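CaaX farnesyltransferase beta subunit Ram1 (Aspergillus fumigatus, PDB 4LNG) probably provides the peptide-binding, zinc-dependent subunit of the heterodimeric enzyme that transfers farnesyl from farnesyl diphosphate to a cysteine near the C-terminus of target proteins. Local coordinates at residues V155-A160 with D430-C435. Numbering follows the deposited sequence.
Sequences VYWALA and DSYHTC. With ZN (zinc ion), chain E; JAN (6-[(S)-amino(4-chlorophenyl)(1-methyl-1H-imidazol-5-yl)methyl]-4-(3-chlorophenyl)-1-methylquinolin-2(1H)-one), chain F; EDO (1,2-ethanediol), chain H.
The indole of W157 is the large projection here, and the CA-CB end of Y432, in the first turn of helix 431-444, lies over one of its faces. Y432 CB sits 3.7 Å from the centroid of the six-membered ring and almost on its normal, a CH-pi contact. A chi1 of 162°, which sets CG opposite the backbone N, stands the Y432 ring nearly upright on that face, planes at 80°, in an offset edge-to-face pair whose closest atoms are Y432 CD1 and W157 CZ2, 3.5 Å apart. S431 OG lies at the indole edge, 3.6 Å from W157 CE3. A smaller bump, C435 SG, enters the angle between A160 CB, 3.7 Å away, and the Y156 and W157 rings, oblique to both. The short helical segments run at 39° with axes 8.5 Å apart, joining helices 151-164 and 431-444 of the alpha-alpha toroid. The same turn contributes H433 to the zinc site, its NE2 2.1 Å from the zinc ion; D365, C367 and the bound inhibitor's imidazole nitrogen, JAN N2, are further ligands. D430 holds the H433 ring through the nitrogen that does not bind zinc, its OD2 accepting from H433 ND1 (2.7 Å) through the syn lone pair; its OD1 caps the helix by accepting from H433 N. W157 CH2 and the Y432 ring meet the inhibitor, and Y432 also touches farnesyl diphosphate.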
loop_
_atom_site.group_PDB
_atom_site.type_symbol
_atom_site.label_atom_id
_atom_site.label_comp_id
_atom_site.label_asym_id
_atom_site.label_seq_id
_atom_site.Cartn_x
_atom_site.Cartn_y
_atom_site.Cartn_z
ATOM N N VAL B 155 -7.892 -10.974 13.389
ATOM C CA VAL B 155 -7.917 -10.597 14.794
ATOM C C VAL B 155 -7.567 -9.121 14.959
ATOM O O VAL B 155 -8.226 -8.395 15.704
ATOM C CB VAL B 155 -6.946 -11.459 15.622
ATOM C CG1 VAL B 155 -6.857 -10.941 17.051
ATOM C CG2 VAL B 155 -7.398 -12.912 15.609
ATOM N N TYR B 156 -6.540 -8.678 14.246
ATOM C CA TYR B 156 -6.099 -7.292 14.329
ATOM C C TYR B 156 -7.161 -6.294 13.852
ATOM O O TYR B 156 -7.449 -5.316 14.541
ATOM C CB TYR B 156 -4.798 -7.078 13.546
ATOM C CG TYR B 156 -4.540 -5.615 13.283
ATOM C CD1 TYR B 156 -4.120 -4.769 14.305
ATOM C CD2 TYR B 156 -4.755 -5.068 12.022
ATOM C CE1 TYR B 156 -3.912 -3.418 14.074
ATOM C CE2 TYR B 156 -4.545 -3.729 11.779
ATOM C CZ TYR B 156 -4.121 -2.907 12.805
ATOM O OH TYR B 156 -3.913 -1.571 12.551
ATOM N N TRP B 157 -7.729 -6.541 12.675
ATOM C CA TRP B 157 -8.722 -5.639 12.089
ATOM C C TRP B 157 -9.915 -5.439 13.026
ATOM O O TRP B 157 -10.398 -4.317 13.203
ATOM C CB TRP B 157 -9.206 -6.170 10.735
ATOM C CG TRP B 157 -8.140 -6.217 9.672
ATOM C CD1 TRP B 157 -7.104 -5.344 9.505
ATOM C CD2 TRP B 157 -8.005 -7.203 8.639
ATOM N NE1 TRP B 157 -6.334 -5.724 8.424
ATOM C CE2 TRP B 157 -6.868 -6.863 7.879
ATOM C CE3 TRP B 157 -8.741 -8.338 8.281
ATOM C CZ2 TRP B 157 -6.447 -7.619 6.783
ATOM C CZ3 TRP B 157 -8.320 -9.088 7.194
ATOM C CH2 TRP B 157 -7.187 -8.723 6.458
ATOM N N ALA B 158 -10.378 -6.528 13.633
ATOM C CA ALA B 158 -11.502 -6.457 14.563
ATOM C C ALA B 158 -11.160 -5.699 15.845
ATOM O O ALA B 158 -11.927 -4.842 16.287
ATOM C CB ALA B 158 -12.017 -7.848 14.884
ATOM N N LEU B 159 -10.016 -6.017 16.446
ATOM C CA LEU B 159 -9.594 -5.345 17.674
ATOM C C LEU B 159 -9.342 -3.860 17.429
ATOM O O LEU B 159 -9.677 -3.021 18.265
ATOM C CB LEU B 159 -8.334 -5.996 18.250
ATOM C CG LEU B 159 -8.483 -7.393 18.853
ATOM C CD1 LEU B 159 -7.130 -7.936 19.278
ATOM C CD2 LEU B 159 -9.453 -7.377 20.029
ATOM N N ALA B 160 -8.746 -3.546 16.284
ATOM C CA ALA B 160 -8.495 -2.162 15.902
ATOM C C ALA B 160 -9.812 -1.399 15.763
ATOM O O ALA B 160 -9.959 -0.299 16.294
ATOM C CB ALA B 160 -7.685 -2.100 14.599
ATOM N N ASP B 430 -16.426 -5.929 4.854
ATOM C CA ASP B 430 -15.537 -6.925 5.435
ATOM C C ASP B 430 -14.770 -6.253 6.562
ATOM O O ASP B 430 -14.790 -5.027 6.677
ATOM C CB ASP B 430 -14.599 -7.534 4.385
ATOM C CG ASP B 430 -13.739 -6.497 3.699
ATOM O OD1 ASP B 430 -12.734 -6.070 4.303
ATOM O OD2 ASP B 430 -14.058 -6.120 2.550
ATOM N N SER B 431 -14.112 -7.039 7.407
ATOM C CA SER B 431 -13.476 -6.458 8.585
ATOM C C SER B 431 -12.230 -5.648 8.227
ATOM O O SER B 431 -11.865 -4.725 8.950
ATOM C CB SER B 431 -13.177 -7.519 9.652
ATOM O OG SER B 431 -12.225 -8.460 9.201
ATOM N N TYR B 432 -11.593 -5.985 7.106
ATOM C CA TYR B 432 -10.446 -5.221 6.612
ATOM C C TYR B 432 -10.869 -3.796 6.244
ATOM O O TYR B 432 -10.265 -2.818 6.695
ATOM C CB TYR B 432 -9.794 -5.932 5.411
ATOM C CG TYR B 432 -8.895 -5.055 4.551
ATOM C CD1 TYR B 432 -7.532 -4.946 4.813
ATOM C CD2 TYR B 432 -9.411 -4.353 3.466
ATOM C CE1 TYR B 432 -6.709 -4.145 4.024
ATOM C CE2 TYR B 432 -8.600 -3.549 2.677
ATOM C CZ TYR B 432 -7.254 -3.450 2.959
ATOM O OH TYR B 432 -6.456 -2.654 2.165
ATOM N N HIS B 433 -11.917 -3.679 5.433
ATOM C CA HIS B 433 -12.406 -2.364 5.027
ATOM C C HIS B 433 -13.065 -1.613 6.182
ATOM O O HIS B 433 -13.032 -0.384 6.228
ATOM C CB HIS B 433 -13.340 -2.466 3.813
ATOM C CG HIS B 433 -12.614 -2.713 2.524
ATOM N ND1 HIS B 433 -12.586 -3.944 1.907
ATOM C CD2 HIS B 433 -11.859 -1.890 1.756
ATOM C CE1 HIS B 433 -11.856 -3.868 0.808
ATOM N NE2 HIS B 433 -11.401 -2.632 0.694
ATOM N N THR B 434 -13.648 -2.353 7.120
ATOM C CA THR B 434 -14.224 -1.738 8.312
ATOM C C THR B 434 -13.119 -1.099 9.147
ATOM O O THR B 434 -13.216 0.065 9.536
ATOM C CB THR B 434 -15.004 -2.760 9.166
ATOM O OG1 THR B 434 -16.098 -3.281 8.404
ATOM C CG2 THR B 434 -15.547 -2.103 10.429
ATOM N N CYS B 435 -12.055 -1.859 9.398
ATOM C CA CYS B 435 -10.915 -1.352 10.156
ATOM C C CYS B 435 -10.328 -0.081 9.541
ATOM O O CYS B 435 -10.155 0.925 10.226
ATOM C CB CYS B 435 -9.828 -2.432 10.288
ATOM S SG CYS B 435 -8.246 -1.862 10.970
HETATM ZN ZN ZN E . -9.827 -1.582 -0.251
HETATM C C1 JAN F . -5.977 -4.105 -3.297
HETATM N N1 JAN F . -7.017 -4.103 -2.170
HETATM C C2 JAN F . -7.617 -2.969 -1.953
HETATM N N2 JAN F . -8.566 -3.163 -1.148
HETATM C C3 JAN F . -8.696 -4.463 -0.603
HETATM C C4 JAN F . -7.729 -5.151 -1.504
HETATM C C5 JAN F . -7.256 -6.746 -1.447
HETATM C C6 JAN F . -5.728 -6.665 -1.114
HETATM C C7 JAN F . -5.343 -5.907 -0.064
HETATM C C8 JAN F . -4.069 -5.915 0.540
HETATM C C9 JAN F . -3.454 -7.109 -0.212
HETATM CL CL1 JAN F . -1.748 -7.298 0.691
HETATM C C10 JAN F . -3.747 -7.823 -1.147
HETATM C C11 JAN F . -5.058 -7.591 -1.703
HETATM N N3 JAN F . -7.300 -7.094 -2.830
HETATM C C12 JAN F . -8.257 -7.302 -0.425
HETATM C C13 JAN F . -7.761 -7.869 0.566
HETATM C C14 JAN F . -8.660 -8.603 1.312
HETATM C C15 JAN F . -9.506 -7.361 -1.011
HETATM C C16 JAN F . -10.619 -8.028 -0.059
HETATM C C17 JAN F . -9.876 -8.509 1.219
HETATM N N4 JAN F . -10.931 -9.221 1.954
HETATM C C18 JAN F . -12.445 -9.108 1.556
HETATM C C19 JAN F . -10.583 -9.632 3.202
HETATM O O1 JAN F . -11.507 -10.128 3.895
HETATM C C20 JAN F . -9.216 -9.582 3.414
HETATM C C21 JAN F . -8.226 -9.241 2.558
HETATM C C22 JAN F . -6.813 -9.225 2.949
HETATM C C23 JAN F . -6.159 -7.947 3.252
HETATM C C24 JAN F . -4.844 -8.221 3.615
HETATM CL CL2 JAN F . -3.916 -6.742 3.986
HETATM C C25 JAN F . -4.028 -9.476 3.597
HETATM C C26 JAN F . -4.916 -10.612 3.473
HETATM C C27 JAN F . -6.142 -10.401 3.090
HETATM C C1 EDO H . -12.933 -10.563 6.383
HETATM O O1 EDO H . -12.036 -9.532 6.570
HETATM C C2 EDO H . -14.086 -10.649 7.322
HETATM O O2 EDO H . -15.180 -9.852 7.066
#